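Local coordinates for hypothetical protein (Bacteroides caccae, PDB 4M8R) that is of unknown function but pairs an N-terminal Ig-like domain with a WD40-like domain that probably folds as a beta-propeller, at residues 305-310 with 343-348; 382-387 with 403-408. All blocks are in the same frame, centred on the assembly; numbering follows the deposited sequence.

Both contacts belong to the WD40-like domain and follow one another along the chain, interaction 1 closing before interaction 2 opens. Each joins two strands of one four-stranded antiparallel sheet across the strand between them: 303-310 and 340-348, the first and third of one sheet, and 381-387 and 404-407, the second and fourth of the next. Their centres lie about 16 Å apart, and the sheets press together there. Phe343 CE1 comes within 3.8 Å of Trp405 CH2, and Ile382 CG2 packs at 3.8 Å from Phe309 CE2. The two contacts therefore line a shared apolar interface between successive sheets, consistent with neighbouring blades of a beta-propeller packing face to face.

Interaction 1: 305-310 with 343-348; sequences IPFYFG and FRLLEP. With EDO (1,2-ethanediol), chain H.
The ring of Phe307 reaches across to 343-348, meeting Phe343 with one corner and Leu345 with another. CE2 of Phe307 comes to the edge of the Phe343 ring, near its plane, 3.9 Å from Phe343 CD2. The two rings meet obliquely, inclined at 59° with centroids 5.9 Å apart. On the other side of the tip, Phe307 CE1 lies 4.0 Å from the Leu345 methyl CD2, and the two side chains cross at about a right angle. CG of Phe307 sits between its backbone N and carbonyl carbon (chi1 64°), which carries the long flat ring out toward the other strand, whereas Phe343 and Leu345 both hold CG anti to the carbonyl carbon. Flat rings and a branched leucine suit a buried place with no hydrogen bond across it.

Phe309 also directs its CB toward 343-348, but its ring packs edge-to-face with Trp400, which Leu345 touches as well. Tyr308, between the two phenylalanines, turns the other way, and its N-H is bonded to O2 of a 1,2-ethanediol, probably from the crystallisation liquor (2.9 Å from Tyr308 N). Strand 325-333 runs between the two segments, pairing with Phe307 through Gly328. First and third strands set 75° apart in one four-stranded antiparallel sheet show the strong twist characteristic of a beta-propeller blade, consistent with the WD40-like family.

Interaction 2: 382-387 with 403-408; sequences ITVLFS and KEWTDY
Phe386 points its edge at the face of Trp405, and this T-shaped pair carries the contact. CZ of Phe386 stands over the indole, 3.8 Å from Trp405 CZ3, with the ring planes at 69° and the centroids of the two six-membered rings 5.5 Å apart. With CG beside its own backbone N (chi1 -64°), Trp405 swings its benzo edge back toward 382-387; a broad indole suits a side chain that must reach past the intervening strand.

Apolar packing adds Val384, whose two methyls serve different rings: CG2 lies at the indole edge, 3.9 Å from Trp405 CZ3, while CG1 rests over a face of Phe386, toward its rim. A beta-branched residue can fill both places at once. An alanine in place of Trp405 would probably leave Phe386 CZ and Val384 CG2 facing a gap, with the phenyl ring less firmly held.

The polar part lies at Thr383 and Tyr408, whose hydroxyl oxygens OG1 and OH are 4.1 Å apart and linked through the carboxylate of Asp397, weakly on the Tyr408 side. Thr383 OG1 is also hydrogen-bonded to Trp421, and Tyr408 OH to Arg375.

Strand 394-399, which supplies Asp397, separates the two segments in the sheet. Strand 368-373 flanks 382-387 on its other side, strand 355-364 of the preceding sheet packs on Phe386 and Trp405, and Thr137 of a second subunit touches Thr406 and Tyr408.

Interaction 1: 305-310 with 343-348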
ATOM      1  N   ILE A 305     -21.427  26.753 -10.978  1.00 65.81           N
ATOM      2  CA  ILE A 305     -21.168  25.333 -10.807  1.00 64.07           C
ATOM      3  C   ILE A 305     -19.856  25.160 -10.044  1.00 61.99           C
ATOM      4  O   ILE A 305     -18.821  25.660 -10.481  1.00 63.25           O
ATOM      5  CB  ILE A 305     -21.053  24.618 -12.166  1.00 64.95           C
ATOM      6  CG1 ILE A 305     -22.276  24.924 -13.040  1.00 67.30           C
ATOM      7  CG2 ILE A 305     -20.903  23.112 -11.966  1.00 62.47           C
ATOM      8  CD1 ILE A 305     -22.150  24.422 -14.466  1.00 67.87           C
ATOM      9  N   PRO A 306     -19.888  24.450  -8.902  1.00 58.35           N
ATOM     10  CA  PRO A 306     -18.637  24.165  -8.213  1.00 56.58           C
ATOM     11  C   PRO A 306     -17.803  23.131  -8.968  1.00 54.76           C
ATOM     12  O   PRO A 306     -18.357  22.284  -9.669  1.00 54.07           O
ATOM     13  CB  PRO A 306     -19.089  23.584  -6.863  1.00 56.49           C
ATOM     14  CG  PRO A 306     -20.562  23.794  -6.786  1.00 57.75           C
ATOM     15  CD  PRO A 306     -21.044  23.875  -8.196  1.00 58.30           C
ATOM     16  N   PHE A 307     -16.485  23.199  -8.820  1.00 53.47           N
ATOM     17  CA  PHE A 307     -15.604  22.205  -9.423  1.00 52.07           C
ATOM     18  C   PHE A 307     -14.390  21.934  -8.553  1.00 50.22           C
ATOM     19  O   PHE A 307     -14.122  22.658  -7.598  1.00 49.54           O
ATOM     20  CB  PHE A 307     -15.142  22.670 -10.806  1.00 53.51           C
ATOM     21  CG  PHE A 307     -14.296  23.912 -10.775  1.00 54.73           C
ATOM     22  CD1 PHE A 307     -12.933  23.832 -10.525  1.00 54.90           C
ATOM     23  CD2 PHE A 307     -14.859  25.157 -10.993  1.00 56.36           C
ATOM     24  CE1 PHE A 307     -12.152  24.974 -10.491  1.00 56.71           C
ATOM     25  CE2 PHE A 307     -14.080  26.301 -10.965  1.00 58.22           C
ATOM     26  CZ  PHE A 307     -12.728  26.212 -10.711  1.00 58.22           C
ATOM     27  N   TYR A 308     -13.668  20.873  -8.895  1.00 48.41           N
ATOM     28  CA  TYR A 308     -12.367  20.614  -8.301  1.00 48.58           C
ATOM     29  C   TYR A 308     -11.400  20.060  -9.331  1.00 49.56           C
ATOM     30  O   TYR A 308     -11.815  19.435 -10.300  1.00 50.77           O
ATOM     31  CB  TYR A 308     -12.487  19.642  -7.125  1.00 46.40           C
ATOM     32  CG  TYR A 308     -12.726  18.198  -7.501  1.00 44.30           C
ATOM     33  CD1 TYR A 308     -14.013  17.721  -7.746  1.00 43.06           C
ATOM     34  CD2 TYR A 308     -11.666  17.300  -7.581  1.00 44.04           C
ATOM     35  CE1 TYR A 308     -14.237  16.393  -8.072  1.00 41.48           C
ATOM     36  CE2 TYR A 308     -11.876  15.973  -7.906  1.00 42.61           C
ATOM     37  CZ  TYR A 308     -13.162  15.524  -8.156  1.00 41.29           C
ATOM     38  OH  TYR A 308     -13.362  14.208  -8.487  1.00 39.92           O
ATOM     39  N   PHE A 309     -10.114  20.315  -9.114  1.00 50.57           N
ATOM     40  CA  PHE A 309      -9.038  19.629  -9.826  1.00 50.71           C
ATOM     41  C   PHE A 309      -8.400  18.633  -8.865  1.00 48.36           C
ATOM     42  O   PHE A 309      -7.992  19.017  -7.779  1.00 47.13           O
ATOM     43  CB  PHE A 309      -7.946  20.613 -10.245  1.00 53.16           C
ATOM     44  CG  PHE A 309      -8.331  21.535 -11.362  1.00 54.14           C
ATOM     45  CD1 PHE A 309      -8.984  22.726 -11.099  1.00 55.23           C
ATOM     46  CD2 PHE A 309      -7.993  21.231 -12.675  1.00 54.47           C
ATOM     47  CE1 PHE A 309      -9.317  23.589 -12.131  1.00 57.16           C
ATOM     48  CE2 PHE A 309      -8.326  22.088 -13.710  1.00 56.31           C
ATOM     49  CZ  PHE A 309      -8.990  23.272 -13.438  1.00 57.52           C
ATOM     50  N   GLY A 310      -8.318  17.367  -9.260  1.00 47.29           N
ATOM     51  CA  GLY A 310      -7.551  16.378  -8.508  1.00 47.02           C
ATOM     52  C   GLY A 310      -6.097  16.454  -8.935  1.00 49.66           C
ATOM     53  O   GLY A 310      -5.777  16.159 -10.084  1.00 51.61           O
ATOM     54  N   PHE A 343     -13.685  30.828 -14.407  1.00 66.66           N
ATOM     55  CA  PHE A 343     -13.295  29.790 -13.457  1.00 64.24           C
ATOM     56  C   PHE A 343     -12.375  30.397 -12.404  1.00 65.86           C
ATOM     57  O   PHE A 343     -11.276  30.854 -12.720  1.00 66.30           O
ATOM     58  CB  PHE A 343     -12.590  28.646 -14.176  1.00 61.00           C
ATOM     59  CG  PHE A 343     -13.449  27.947 -15.190  1.00 59.56           C
ATOM     60  CD1 PHE A 343     -13.640  28.493 -16.449  1.00 61.88           C
ATOM     61  CD2 PHE A 343     -14.069  26.741 -14.886  1.00 57.61           C
ATOM     62  CE1 PHE A 343     -14.434  27.854 -17.387  1.00 60.58           C
ATOM     63  CE2 PHE A 343     -14.864  26.096 -15.818  1.00 56.93           C
ATOM     64  CZ  PHE A 343     -15.045  26.653 -17.072  1.00 58.29           C
ATOM     65  N   ARG A 344     -12.840  30.397 -11.156  1.00 65.99           N
ATOM     66  CA  ARG A 344     -12.154  31.073 -10.061  1.00 68.72           C
ATOM     67  C   ARG A 344     -12.016  30.143  -8.858  1.00 66.80           C
ATOM     68  O   ARG A 344     -13.008  29.574  -8.384  1.00 65.71           O
ATOM     69  CB  ARG A 344     -12.940  32.325  -9.675  1.00 72.63           C
ATOM     70  CG  ARG A 344     -13.049  33.335 -10.815  1.00 76.07           C
ATOM     71  CD  ARG A 344     -14.042  34.446 -10.533  1.00 80.04           C
ATOM     72  NE  ARG A 344     -13.473  35.374  -9.535  1.00 82.55           N
ATOM     73  CZ  ARG A 344     -14.089  36.441  -9.039  1.00 86.30           C
ATOM     74  NH1 ARG A 344     -15.334  36.736  -9.401  1.00 87.51           N
ATOM     75  NH2 ARG A 344     -13.456  37.207  -8.154  1.00 90.09           N
ATOM     76  N   LEU A 345     -10.789  29.976  -8.371  1.00 66.62           N
ATOM     77  CA  LEU A 345     -10.541  29.130  -7.209  1.00 65.75           C
ATOM     78  C   LEU A 345     -11.037  29.799  -5.941  1.00 68.41           C
ATOM     79  O   LEU A 345     -11.038  31.022  -5.837  1.00 71.01           O
ATOM     80  CB  LEU A 345      -9.050  28.818  -7.057  1.00 66.01           C
ATOM     81  CG  LEU A 345      -8.372  28.008  -8.163  1.00 63.56           C
ATOM     82  CD1 LEU A 345      -6.947  27.679  -7.749  1.00 64.80           C
ATOM     83  CD2 LEU A 345      -9.132  26.726  -8.472  1.00 60.45           C
ATOM     84  N   LEU A 346     -11.486  28.982  -4.992  1.00 69.10           N
ATOM     85  CA  LEU A 346     -11.796  29.447  -3.651  1.00 72.71           C
ATOM     86  C   LEU A 346     -10.626  29.059  -2.759  1.00 74.39           C
ATOM     87  O   LEU A 346     -10.368  27.872  -2.550  1.00 71.52           O
ATOM     88  CB  LEU A 346     -13.098  28.820  -3.147  1.00 71.23           C
ATOM     89  CG  LEU A 346     -13.626  29.356  -1.816  1.00 74.84           C
ATOM     90  CD1 LEU A 346     -13.948  30.838  -1.918  1.00 77.58           C
ATOM     91  CD2 LEU A 346     -14.853  28.571  -1.382  1.00 73.90           C
ATOM     92  N   GLU A 347      -9.910  30.068  -2.265  1.00 79.28           N
ATOM     93  CA  GLU A 347      -8.725  29.866  -1.438  1.00 82.57           C
ATOM     94  C   GLU A 347      -8.732  30.856  -0.273  1.00 88.52           C
ATOM     95  O   GLU A 347      -9.405  31.886  -0.334  1.00 89.32           O
ATOM     96  CB  GLU A 347      -7.455  30.055  -2.273  1.00 82.32           C
ATOM     97  CG  GLU A 347      -7.219  28.959  -3.308  1.00 77.96           C
ATOM     98  CD  GLU A 347      -5.971  29.178  -4.154  1.00 78.90           C
ATOM     99  OE1 GLU A 347      -5.416  30.299  -4.151  1.00 81.34           O
ATOM    100  OE2 GLU A 347      -5.548  28.221  -4.839  1.00 77.20           O
ATOM    101  N   PRO A 348      -7.995  30.540   0.805  1.00 93.51           N
ATOM    102  CA  PRO A 348      -7.890  31.470   1.929  1.00101.01           C
ATOM    103  C   PRO A 348      -6.959  32.636   1.608  1.00106.02           C
ATOM    104  O   PRO A 348      -5.938  32.445   0.943  1.00103.08           O
ATOM    105  CB  PRO A 348      -7.310  30.601   3.046  1.00102.17           C
ATOM    106  CG  PRO A 348      -6.547  29.531   2.341  1.00 97.31           C
ATOM    107  CD  PRO A 348      -7.286  29.271   1.063  1.00 91.99           C
TER
HETATM  108  C1  EDO H 506     -17.652  19.273 -10.518  1.00 51.08           C
HETATM  109  O1  EDO H 506     -18.795  18.439 -10.733  1.00 56.80           O
HETATM  110  C2  EDO H 506     -16.402  18.460 -10.820  1.00 54.48           C
HETATM  111  O2  EDO H 506     -15.219  19.267 -10.734  1.00 55.18           O

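Interaction 2: 382-387 with 403-408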
ATOM      1  N   ILE A 382     -10.026  19.333 -15.793  1.00 48.21           N
ATOM      2  CA  ILE A 382     -11.476  19.238 -15.756  1.00 47.14           C
ATOM      3  C   ILE A 382     -11.978  19.122 -17.182  1.00 47.86           C
ATOM      4  O   ILE A 382     -11.304  19.544 -18.125  1.00 49.79           O
ATOM      5  CB  ILE A 382     -12.135  20.453 -15.078  1.00 47.92           C
ATOM      6  CG1 ILE A 382     -11.720  21.766 -15.751  1.00 50.42           C
ATOM      7  CG2 ILE A 382     -11.778  20.483 -13.600  1.00 47.98           C
ATOM      8  CD1 ILE A 382     -12.493  22.970 -15.251  1.00 50.90           C
ATOM      9  N   THR A 383     -13.155  18.535 -17.332  1.00 47.37           N
ATOM     10  CA  THR A 383     -13.789  18.411 -18.626  1.00 48.55           C
ATOM     11  C   THR A 383     -15.059  19.222 -18.591  1.00 50.22           C
ATOM     12  O   THR A 383     -15.858  19.094 -17.666  1.00 49.70           O
ATOM     13  CB  THR A 383     -14.098  16.950 -18.943  1.00 48.41           C
ATOM     14  OG1 THR A 383     -12.870  16.206 -18.931  1.00 48.67           O
ATOM     15  CG2 THR A 383     -14.764  16.823 -20.306  1.00 50.61           C
ATOM     16  N   VAL A 384     -15.239  20.057 -19.608  1.00 53.73           N
ATOM     17  CA  VAL A 384     -16.277  21.072 -19.601  1.00 54.92           C
ATOM     18  C   VAL A 384     -17.126  20.989 -20.860  1.00 55.83           C
ATOM     19  O   VAL A 384     -16.614  20.715 -21.943  1.00 56.15           O
ATOM     20  CB  VAL A 384     -15.646  22.471 -19.493  1.00 58.36           C
ATOM     21  CG1 VAL A 384     -16.703  23.558 -19.592  1.00 61.22           C
ATOM     22  CG2 VAL A 384     -14.875  22.594 -18.186  1.00 58.52           C
ATOM     23  N   LEU A 385     -18.426  21.233 -20.697  1.00 56.02           N
ATOM     24  CA  LEU A 385     -19.370  21.249 -21.800  1.00 58.34           C
ATOM     25  C   LEU A 385     -19.924  22.665 -21.972  1.00 61.82           C
ATOM     26  O   LEU A 385     -20.563  23.191 -21.062  1.00 60.88           O
ATOM     27  CB  LEU A 385     -20.505  20.262 -21.523  1.00 57.93           C
ATOM     28  CG  LEU A 385     -21.503  20.007 -22.655  1.00 60.82           C
ATOM     29  CD1 LEU A 385     -20.861  19.253 -23.812  1.00 62.46           C
ATOM     30  CD2 LEU A 385     -22.694  19.234 -22.120  1.00 59.81           C
ATOM     31  N   PHE A 386     -19.677  23.268 -23.139  1.00 68.39           N
ATOM     32  CA  PHE A 386     -20.145  24.626 -23.463  1.00 72.83           C
ATOM     33  C   PHE A 386     -21.288  24.601 -24.454  1.00 75.52           C
ATOM     34  O   PHE A 386     -21.465  23.624 -25.175  1.00 76.80           O
ATOM     35  CB  PHE A 386     -19.045  25.447 -24.135  1.00 78.37           C
ATOM     36  CG  PHE A 386     -17.762  25.472 -23.382  1.00 80.92           C
ATOM     37  CD1 PHE A 386     -17.629  26.257 -22.248  1.00 83.43           C
ATOM     38  CD2 PHE A 386     -16.679  24.720 -23.814  1.00 83.95           C
ATOM     39  CE1 PHE A 386     -16.437  26.281 -21.546  1.00 84.57           C
ATOM     40  CE2 PHE A 386     -15.485  24.739 -23.119  1.00 86.38           C
ATOM     41  CZ  PHE A 386     -15.363  25.522 -21.980  1.00 86.91           C
ATOM     42  N   SER A 387     -22.030  25.701 -24.509  1.00 77.96           N
ATOM     43  CA  SER A 387     -22.946  25.974 -25.612  1.00 81.35           C
ATOM     44  C   SER A 387     -22.662  27.367 -26.162  1.00 84.26           C
ATOM     45  O   SER A 387     -22.121  28.217 -25.452  1.00 82.77           O
ATOM     46  CB  SER A 387     -24.398  25.878 -25.148  1.00 82.06           C
ATOM     47  OG  SER A 387     -24.631  26.712 -24.030  1.00 81.11           O
ATOM     48  N   LYS A 403      -2.273  25.503 -18.380  1.00 82.35           N
ATOM     49  CA  LYS A 403      -3.270  26.579 -18.485  1.00 81.60           C
ATOM     50  C   LYS A 403      -3.904  26.679 -19.875  1.00 79.41           C
ATOM     51  O   LYS A 403      -4.305  27.764 -20.296  1.00 79.51           O
ATOM     52  CB  LYS A 403      -2.660  27.935 -18.111  1.00 85.56           C
ATOM     53  CG  LYS A 403      -1.971  27.979 -16.760  1.00 87.69           C
ATOM     54  CD  LYS A 403      -2.968  27.941 -15.618  1.00 86.98           C
ATOM     55  CE  LYS A 403      -2.242  28.061 -14.291  1.00 90.17           C
ATOM     56  NZ  LYS A 403      -3.198  28.128 -13.161  1.00 88.82           N
ATOM     57  N   GLU A 404      -4.007  25.553 -20.573  1.00 78.29           N
ATOM     58  CA  GLU A 404      -4.536  25.531 -21.935  1.00 80.58           C
ATOM     59  C   GLU A 404      -5.762  24.630 -22.054  1.00 75.12           C
ATOM     60  O   GLU A 404      -5.848  23.590 -21.398  1.00 72.17           O
ATOM     61  CB  GLU A 404      -3.455  25.062 -22.911  1.00 86.41           C
ATOM     62  CG  GLU A 404      -2.463  26.145 -23.302  1.00 93.26           C
ATOM     63  CD  GLU A 404      -1.283  25.602 -24.088  1.00 98.95           C
ATOM     64  OE1 GLU A 404      -0.862  24.454 -23.831  1.00 98.01           O
ATOM     65  OE2 GLU A 404      -0.773  26.329 -24.966  1.00105.58           O
ATOM     66  N   TRP A 405      -6.705  25.047 -22.897  1.00 72.80           N
ATOM     67  CA  TRP A 405      -7.845  24.220 -23.257  1.00 69.19           C
ATOM     68  C   TRP A 405      -7.453  23.298 -24.400  1.00 72.52           C
ATOM     69  O   TRP A 405      -6.537  23.599 -25.169  1.00 74.49           O
ATOM     70  CB  TRP A 405      -9.024  25.077 -23.705  1.00 68.33           C
ATOM     71  CG  TRP A 405      -9.551  25.952 -22.646  1.00 66.56           C
ATOM     72  CD1 TRP A 405      -9.203  27.245 -22.405  1.00 68.15           C
ATOM     73  CD2 TRP A 405     -10.530  25.607 -21.664  1.00 63.71           C
ATOM     74  NE1 TRP A 405      -9.906  27.731 -21.331  1.00 66.85           N
ATOM     75  CE2 TRP A 405     -10.728  26.744 -20.858  1.00 63.92           C
ATOM     76  CE3 TRP A 405     -11.259  24.445 -21.387  1.00 61.95           C
ATOM     77  CZ2 TRP A 405     -11.627  26.755 -19.790  1.00 62.56           C
ATOM     78  CZ3 TRP A 405     -12.152  24.454 -20.327  1.00 60.18           C
ATOM     79  CH2 TRP A 405     -12.329  25.603 -19.541  1.00 60.59           C
ATOM     80  N   THR A 406      -8.149  22.170 -24.500  1.00 71.93           N
ATOM     81  CA  THR A 406      -7.975  21.244 -25.616  1.00 72.91           C
ATOM     82  C   THR A 406      -9.327  20.602 -25.926  1.00 72.27           C
ATOM     83  O   THR A 406      -9.886  19.872 -25.103  1.00 70.93           O
ATOM     84  CB  THR A 406      -6.937  20.154 -25.295  1.00 72.26           C
ATOM     85  OG1 THR A 406      -5.933  20.684 -24.423  1.00 70.71           O
ATOM     86  CG2 THR A 406      -6.287  19.650 -26.569  1.00 76.34           C
ATOM     87  N   ASP A 407      -9.848  20.890 -27.111  1.00 74.70           N
ATOM     88  CA  ASP A 407     -11.179  20.442 -27.501  1.00 74.79           C
ATOM     89  C   ASP A 407     -11.161  18.977 -27.938  1.00 75.95           C
ATOM     90  O   ASP A 407     -10.200  18.513 -28.556  1.00 79.15           O
ATOM     91  CB  ASP A 407     -11.720  21.305 -28.653  1.00 77.72           C
ATOM     92  CG  ASP A 407     -11.782  22.791 -28.312  1.00 77.51           C
ATOM     93  OD1 ASP A 407     -11.967  23.152 -27.129  1.00 73.46           O
ATOM     94  OD2 ASP A 407     -11.653  23.609 -29.245  1.00 80.96           O
ATOM     95  N   TYR A 408     -12.231  18.258 -27.608  1.00 74.06           N
ATOM     96  CA  TYR A 408     -12.494  16.938 -28.173  1.00 74.97           C
ATOM     97  C   TYR A 408     -13.131  17.125 -29.548  1.00 81.81           C
ATOM     98  O   TYR A 408     -14.251  17.626 -29.646  1.00 83.45           O
ATOM     99  CB  TYR A 408     -13.446  16.151 -27.270  1.00 69.97           C
ATOM    100  CG  TYR A 408     -12.852  15.739 -25.939  1.00 64.15           C
ATOM    101  CD1 TYR A 408     -12.807  16.624 -24.867  1.00 60.64           C
ATOM    102  CD2 TYR A 408     -12.346  14.458 -25.751  1.00 62.82           C
ATOM    103  CE1 TYR A 408     -12.265  16.248 -23.649  1.00 57.22           C
ATOM    104  CE2 TYR A 408     -11.803  14.070 -24.540  1.00 59.51           C
ATOM    105  CZ  TYR A 408     -11.763  14.965 -23.493  1.00 56.44           C
ATOM    106  OH  TYR A 408     -11.226  14.570 -22.294  1.00 52.85           O
TER